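Local coordinates for protein phosphoheptose isomerase (PDB 5I01) that probably isomerises sedoheptulose 7-phosphate to D-glycero-D-manno-heptose 7-phosphate, the first step of heptose biosynthesis, as a zinc-binding homotetramer, at residues A[35-40]-A[187-191]; A[47-53]-A[116-121]. The protein carries 1 engineered substitution. All blocks are in the same frame, centred on the assembly; numbering follows the deposited sequence.

In the fold
Contact 1 packs helix 29-44 against helix 173-193, and contact 2 pairs the neighbouring parallel strands 49-52 and 117-122 of the central sheet. Their centres lie about 13 Å apart, yet they share a hydrophobic layer: Met39 CG sits 4.2 Å from Ile49 CG1, and Leu38 CG 4.2 Å from Val117 CG2. Helix 29-44 is followed in the chain, after a short connection, by strand 49-52. Neither contact touches the metal: the side chains of Met187 and Ile121 are each about 11 Å from a bound zinc ion. Zinc is held by His63, Glu67 and His185, and the side chain of His185 is about 7 Å from that of Met187. Contact 2 also runs into the predicted substrate-binding residues Asn54 and Ser122.

Contact 1 of 2, residues A[35-40]-A[187-191]; sequences AAELML and MCDCI
Met39 reaches from helix segment 35-40 to both Met187 and Ile191 of segment 187-191. Its CB lies 4.0 Å from Ile191 CD1. CG, beside the backbone N (chi1 -74°), packs toward Ile49 of the sheet; the chain runs extended to SD and then bends at chi3 (-70°), which brings CE back toward the other helix. There CE touches Met187 SD at 3.4 Å and Ile191 CD1 at 3.8 Å, and also lies against Met187 CB. The Met187 chain has the same bend and runs roughly perpendicular to that of Met39; its SD also meets Ala35 CB at 3.7 Å. Ala36, whose CA is 5.2 Å from Met187 CA, puts CB 3.9 Å from Cys190 CB, one turn after Met187. Farther on, the Leu40 and Ile191 side chains run antiparallel alongside each other, Leu40 CD2 lying 3.8 Å from Ile191 CA. No hydrogen bond joins the segments, whose axes approach to 9.2 Å and cross at -49°. This is apolar helix-helix packing over one face of the parallel sheet: the pair rests on strands 143-149 and 164-168 and on helix 56-69, and Cys190 also meets Val10 of a second subunit.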
ATOM      1  N   ALA A  35      18.938  20.565   5.284  1.00 38.46           N
ATOM      2  CA  ALA A  35      17.682  19.859   4.995  1.00 38.10           C
ATOM      3  C   ALA A  35      16.842  19.615   6.248  1.00 40.00           C
ATOM      4  O   ALA A  35      15.617  19.787   6.232  1.00 42.02           O
ATOM      5  CB  ALA A  35      17.964  18.539   4.300  1.00 37.37           C
ATOM      6  N   ALA A  36      17.510  19.210   7.328  1.00 39.24           N
ATOM      7  CA  ALA A  36      16.863  19.010   8.614  1.00 38.39           C
ATOM      8  C   ALA A  36      16.344  20.327   9.211  1.00 38.89           C
ATOM      9  O   ALA A  36      15.219  20.380   9.726  1.00 36.95           O
ATOM     10  CB  ALA A  36      17.828  18.336   9.575  1.00 39.33           C
ATOM     11  N   GLU A  37      17.169  21.374   9.145  1.00 40.48           N
ATOM     12  CA  GLU A  37      16.779  22.717   9.607  1.00 42.16           C
ATOM     13  C   GLU A  37      15.516  23.185   8.896  1.00 41.07           C
ATOM     14  O   GLU A  37      14.586  23.672   9.536  1.00 38.34           O
ATOM     15  CB  GLU A  37      17.923  23.735   9.403  1.00 45.03           C
ATOM     16  CG  GLU A  37      19.031  23.636  10.456  1.00 48.66           C
ATOM     17  CD  GLU A  37      20.259  24.519  10.188  1.00 52.73           C
ATOM     18  OE1 GLU A  37      20.451  25.005   9.045  1.00 54.25           O
ATOM     19  OE2 GLU A  37      21.055  24.719  11.140  1.00 52.74           O
ATOM     20  N   LEU A  38      15.486  23.008   7.575  1.00 40.93           N
ATOM     21  CA  LEU A  38      14.310  23.340   6.766  1.00 42.16           C
ATOM     22  C   LEU A  38      13.040  22.576   7.176  1.00 40.98           C
ATOM     23  O   LEU A  38      11.951  23.147   7.185  1.00 42.64           O
ATOM     24  CB  LEU A  38      14.604  23.090   5.284  1.00 43.58           C
ATOM     25  CG  LEU A  38      13.464  23.387   4.308  1.00 44.90           C
ATOM     26  CD1 LEU A  38      12.926  24.798   4.508  1.00 45.70           C
ATOM     27  CD2 LEU A  38      13.936  23.179   2.880  1.00 45.16           C
ATOM     28  N   MET A  39      13.180  21.293   7.497  1.00 39.51           N
ATOM     29  CA  MET A  39      12.045  20.490   7.976  1.00 39.78           C
ATOM     30  C   MET A  39      11.565  20.912   9.384  1.00 39.05           C
ATOM     31  O   MET A  39      10.367  20.889   9.650  1.00 38.23           O
ATOM     32  CB  MET A  39      12.372  18.985   7.929  1.00 39.75           C
ATOM     33  CG  MET A  39      12.378  18.399   6.523  1.00 40.15           C
ATOM     34  SD  MET A  39      12.566  16.600   6.470  1.00 41.43           S
ATOM     35  CE  MET A  39      14.260  16.475   7.007  1.00 43.43           C
ATOM     36  N   LEU A  40      12.494  21.295  10.263  1.00 38.73           N
ATOM     37  CA  LEU A  40      12.162  21.847  11.591  1.00 38.91           C
ATOM     38  C   LEU A  40      11.398  23.165  11.528  1.00 40.21           C
ATOM     39  O   LEU A  40      10.470  23.375  12.303  1.00 42.45           O
ATOM     40  CB  LEU A  40      13.428  22.077  12.414  1.00 38.56           C
ATOM     41  CG  LEU A  40      14.121  20.828  12.945  1.00 39.22           C
ATOM     42  CD1 LEU A  40      15.588  21.139  13.240  1.00 40.38           C
ATOM     43  CD2 LEU A  40      13.392  20.275  14.170  1.00 38.96           C
ATOM     44  N   MET A 187      18.664  12.820   9.364  1.00 34.97           N
ATOM     45  CA  MET A 187      17.697  13.930   9.382  1.00 35.11           C
ATOM     46  C   MET A 187      16.639  13.762  10.486  1.00 33.64           C
ATOM     47  O   MET A 187      16.370  14.707  11.235  1.00 32.04           O
ATOM     48  CB  MET A 187      16.999  14.091   8.014  1.00 36.39           C
ATOM     49  CG  MET A 187      17.853  14.744   6.935  1.00 38.66           C
ATOM     50  SD  MET A 187      16.992  15.155   5.384  1.00 43.31           S
ATOM     51  CE  MET A 187      16.569  13.560   4.685  1.00 44.18           C
ATOM     52  N   CYS A 188      16.044  12.571  10.575  1.00 32.72           N
ATOM     53  CA  CYS A 188      15.067  12.254  11.638  1.00 34.43           C
ATOM     54  C   CYS A 188      15.632  12.398  13.047  1.00 34.21           C
ATOM     55  O   CYS A 188      14.930  12.847  13.943  1.00 34.10           O
ATOM     56  CB  CYS A 188      14.531  10.826  11.500  1.00 34.96           C
ATOM     57  SG  CYS A 188      13.619  10.543   9.979  1.00 38.22           S
ATOM     58  N   ASP A 189      16.882  11.986  13.244  1.00 34.27           N
ATOM     59  CA  ASP A 189      17.541  12.146  14.535  1.00 36.33           C
ATOM     60  C   ASP A 189      17.834  13.620  14.857  1.00 37.57           C
ATOM     61  O   ASP A 189      17.747  14.015  16.021  1.00 40.53           O
ATOM     62  CB  ASP A 189      18.817  11.300  14.618  1.00 36.18           C
ATOM     63  CG  ASP A 189      19.370  11.204  16.038  1.00 35.97           C
ATOM     64  OD1 ASP A 189      18.640  10.769  16.958  1.00 35.49           O
ATOM     65  OD2 ASP A 189      20.559  11.545  16.221  1.00 36.04           O
ATOM     66  N   CYS A 190      18.182  14.424  13.850  1.00 37.05           N
ATOM     67  CA  CYS A 190      18.375  15.867  14.059  1.00 39.88           C
ATOM     68  C   CYS A 190      17.085  16.586  14.461  1.00 43.21           C
ATOM     69  O   CYS A 190      17.121  17.533  15.249  1.00 44.98           O
ATOM     70  CB  CYS A 190      18.949  16.542  12.816  1.00 39.00           C
ATOM     71  SG  CYS A 190      20.678  16.162  12.554  1.00 37.79           S
ATOM     72  N   ILE A 191      15.965  16.146  13.893  1.00 44.74           N
ATOM     73  CA  ILE A 191      14.644  16.662  14.236  1.00 46.63           C
ATOM     74  C   ILE A 191      14.278  16.255  15.667  1.00 48.95           C
ATOM     75  O   ILE A 191      13.840  17.101  16.455  1.00 48.31           O
ATOM     76  CB  ILE A 191      13.579  16.206  13.206  1.00 45.66           C
ATOM     77  CG1 ILE A 191      13.870  16.873  11.854  1.00 46.25           C
ATOM     78  CG2 ILE A 191      12.168  16.552  13.666  1.00 43.91           C
ATOM     79  CD1 ILE A 191      13.248  16.192  10.658  1.00 47.30           C
TER

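Contact 2 of 2, residues A[47-53]-A[116-121]; sequences GKILACG and DVLVGI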
ATOM      1  N   GLY A  47       3.393  23.235   9.395  1.00 51.61           N
ATOM      2  CA  GLY A  47       3.456  22.687   8.038  1.00 48.78           C
ATOM      3  C   GLY A  47       3.579  21.168   8.054  1.00 46.73           C
ATOM      4  O   GLY A  47       3.647  20.537   9.133  1.00 42.39           O
ATOM      5  N   LYS A  48       3.607  20.584   6.853  1.00 41.74           N
ATOM      6  CA  LYS A  48       3.811  19.145   6.683  1.00 40.16           C
ATOM      7  C   LYS A  48       4.837  18.833   5.596  1.00 37.64           C
ATOM      8  O   LYS A  48       5.136  19.676   4.760  1.00 35.66           O
ATOM      9  CB  LYS A  48       2.477  18.430   6.417  1.00 39.53           C
ATOM     10  CG  LYS A  48       1.717  18.857   5.175  1.00 40.04           C
ATOM     11  CD  LYS A  48       0.302  18.268   5.207  1.00 40.53           C
ATOM     12  CE  LYS A  48      -0.540  18.689   4.020  1.00 40.20           C
ATOM     13  NZ  LYS A  48      -0.642  20.170   3.886  1.00 40.57           N
ATOM     14  N   ILE A  49       5.389  17.619   5.655  1.00 35.85           N
ATOM     15  CA  ILE A  49       6.346  17.126   4.671  1.00 34.78           C
ATOM     16  C   ILE A  49       5.699  16.036   3.815  1.00 33.09           C
ATOM     17  O   ILE A  49       5.190  15.060   4.342  1.00 31.10           O
ATOM     18  CB  ILE A  49       7.628  16.556   5.332  1.00 35.67           C
ATOM     19  CG1 ILE A  49       8.262  17.597   6.272  1.00 37.41           C
ATOM     20  CG2 ILE A  49       8.639  16.130   4.273  1.00 35.89           C
ATOM     21  CD1 ILE A  49       8.016  17.333   7.731  1.00 38.47           C
ATOM     22  N   LEU A  50       5.736  16.219   2.495  1.00 32.20           N
ATOM     23  CA  LEU A  50       5.344  15.194   1.533  1.00 30.73           C
ATOM     24  C   LEU A  50       6.603  14.528   0.985  1.00 29.52           C
ATOM     25  O   LEU A  50       7.577  15.220   0.693  1.00 28.29           O
ATOM     26  CB  LEU A  50       4.548  15.820   0.394  1.00 31.52           C
ATOM     27  CG  LEU A  50       3.404  16.745   0.809  1.00 32.49           C
ATOM     28  CD1 LEU A  50       2.661  17.218  -0.437  1.00 33.62           C
ATOM     29  CD2 LEU A  50       2.452  16.049   1.772  1.00 33.09           C
ATOM     30  N   ALA A  51       6.585  13.199   0.855  1.00 27.68           N
ATOM     31  CA  ALA A  51       7.714  12.446   0.296  1.00 27.05           C
ATOM     32  C   ALA A  51       7.260  11.647  -0.912  1.00 27.98           C
ATOM     33  O   ALA A  51       6.140  11.135  -0.925  1.00 30.19           O
ATOM     34  CB  ALA A  51       8.308  11.523   1.338  1.00 26.38           C
ATOM     35  N   CYS A  52       8.114  11.555  -1.929  1.00 28.15           N
ATOM     36  CA  CYS A  52       7.840  10.697  -3.078  1.00 29.51           C
ATOM     37  C   CYS A  52       9.111  10.157  -3.755  1.00 29.41           C
ATOM     38  O   CYS A  52      10.206  10.712  -3.595  1.00 29.59           O
ATOM     39  CB  CYS A  52       6.984  11.439  -4.099  1.00 29.93           C
ATOM     40  SG  CYS A  52       7.877  12.691  -5.038  1.00 33.68           S
ATOM     41  N   GLY A  53       8.932   9.086  -4.528  1.00 27.76           N
ATOM     42  CA  GLY A  53      10.026   8.412  -5.214  1.00 28.04           C
ATOM     43  C   GLY A  53       9.548   7.122  -5.853  1.00 27.72           C
ATOM     44  O   GLY A  53       8.417   6.702  -5.587  1.00 27.45           O
ATOM     45  N   ASP A 116       4.965  24.101   3.165  1.00 33.08           N
ATOM     46  CA  ASP A 116       5.200  22.651   3.284  1.00 32.82           C
ATOM     47  C   ASP A 116       6.494  22.261   2.574  1.00 32.63           C
ATOM     48  O   ASP A 116       7.127  23.085   1.910  1.00 35.63           O
ATOM     49  CB  ASP A 116       4.043  21.834   2.681  1.00 34.24           C
ATOM     50  CG  ASP A 116       2.767  21.894   3.501  1.00 35.47           C
ATOM     51  OD1 ASP A 116       2.827  22.205   4.709  1.00 37.17           O
ATOM     52  OD2 ASP A 116       1.693  21.602   2.924  1.00 35.93           O
ATOM     53  N   VAL A 117       6.890  21.003   2.726  1.00 30.44           N
ATOM     54  CA  VAL A 117       8.142  20.521   2.173  1.00 29.99           C
ATOM     55  C   VAL A 117       7.914  19.238   1.382  1.00 29.07           C
ATOM     56  O   VAL A 117       7.277  18.320   1.874  1.00 29.39           O
ATOM     57  CB  VAL A 117       9.185  20.324   3.288  1.00 29.27           C
ATOM     58  CG1 VAL A 117      10.386  19.529   2.801  1.00 29.70           C
ATOM     59  CG2 VAL A 117       9.626  21.681   3.808  1.00 30.30           C
ATOM     60  N   LEU A 118       8.415  19.218   0.149  1.00 28.09           N
ATOM     61  CA  LEU A 118       8.459  18.034  -0.667  1.00 28.04           C
ATOM     62  C   LEU A 118       9.860  17.463  -0.602  1.00 28.62           C
ATOM     63  O   LEU A 118      10.839  18.164  -0.898  1.00 27.46           O
ATOM     64  CB  LEU A 118       8.117  18.359  -2.117  1.00 29.61           C
ATOM     65  CG  LEU A 118       8.201  17.218  -3.148  1.00 29.58           C
ATOM     66  CD1 LEU A 118       7.242  16.101  -2.789  1.00 30.79           C
ATOM     67  CD2 LEU A 118       7.920  17.707  -4.558  1.00 29.76           C
ATOM     68  N   VAL A 119       9.942  16.187  -0.233  1.00 28.66           N
ATOM     69  CA  VAL A 119      11.166  15.420  -0.315  1.00 27.97           C
ATOM     70  C   VAL A 119      11.033  14.518  -1.513  1.00 28.02           C
ATOM     71  O   VAL A 119      10.317  13.533  -1.458  1.00 29.69           O
ATOM     72  CB  VAL A 119      11.411  14.589   0.956  1.00 28.13           C
ATOM     73  CG1 VAL A 119      12.649  13.708   0.804  1.00 28.16           C
ATOM     74  CG2 VAL A 119      11.535  15.510   2.167  1.00 28.95           C
ATOM     75  N   GLY A 120      11.719  14.856  -2.599  1.00 28.86           N
ATOM     76  CA  GLY A 120      11.678  14.061  -3.824  1.00 28.77           C
ATOM     77  C   GLY A 120      12.892  13.166  -3.874  1.00 29.50           C
ATOM     78  O   GLY A 120      14.007  13.653  -3.766  1.00 30.66           O
ATOM     79  N   ILE A 121      12.682  11.862  -4.042  1.00 29.53           N
ATOM     80  CA  ILE A 121      13.777  10.895  -4.022  1.00 29.60           C
ATOM     81  C   ILE A 121      13.899  10.268  -5.406  1.00 31.11           C
ATOM     82  O   ILE A 121      12.903   9.803  -5.974  1.00 30.81           O
ATOM     83  CB  ILE A 121      13.587   9.806  -2.946  1.00 29.80           C
ATOM     84  CG1 ILE A 121      13.252  10.442  -1.589  1.00 29.27           C
ATOM     85  CG2 ILE A 121      14.858   8.958  -2.803  1.00 29.64           C
ATOM     86  CD1 ILE A 121      12.770   9.470  -0.540  1.00 28.57           C
TER
HETATM   87  O   HOH W   1       0.450  21.774   6.542  1.00 37.92           O
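Gly47 begins the pairing by laying its CA against Asp116 OD1, and Lys48 then grips the same carboxylate twice. Its backbone N bonds OD1 at 2.8 Å, from above the carboxylate plane (51° out of it). With CG between the backbone N and the carbonyl carbon (chi1 61°) and a bend at chi4, NZ forms a salt bridge to OD2 at 2.9 Å, on the syn side but tilted 27° out of the plane. A water bridges NZ (a long 3.3 Å) and OD1; Leu111 O and Arg113 N bond NZ and OD2, which should restrict both groups. Lys48 O accepts a hydrogen bond from Val117 N. Ile49 puts CG2 3.6 Å from Val119 CG2, on the face that helices 29-44 and 56-69 cover. Leu50 N donates to Val117 O and Leu50 O accepts from Val119 N, both at 2.7 Å; its CB meets Leu118 CD1 on the other face. Ala51 follows on the Ile49 face. Cys52 turns SG to Leu118 CD1 while its N and O bond Val119 O and Ile121 N. These strands are adjacent in a five-stranded parallel sheet of order 2-1-3-4-5, their C-terminal ends leading into predicted substrate-binding Asn54 and Ser122, as in the alpha-beta-alpha SIS fold.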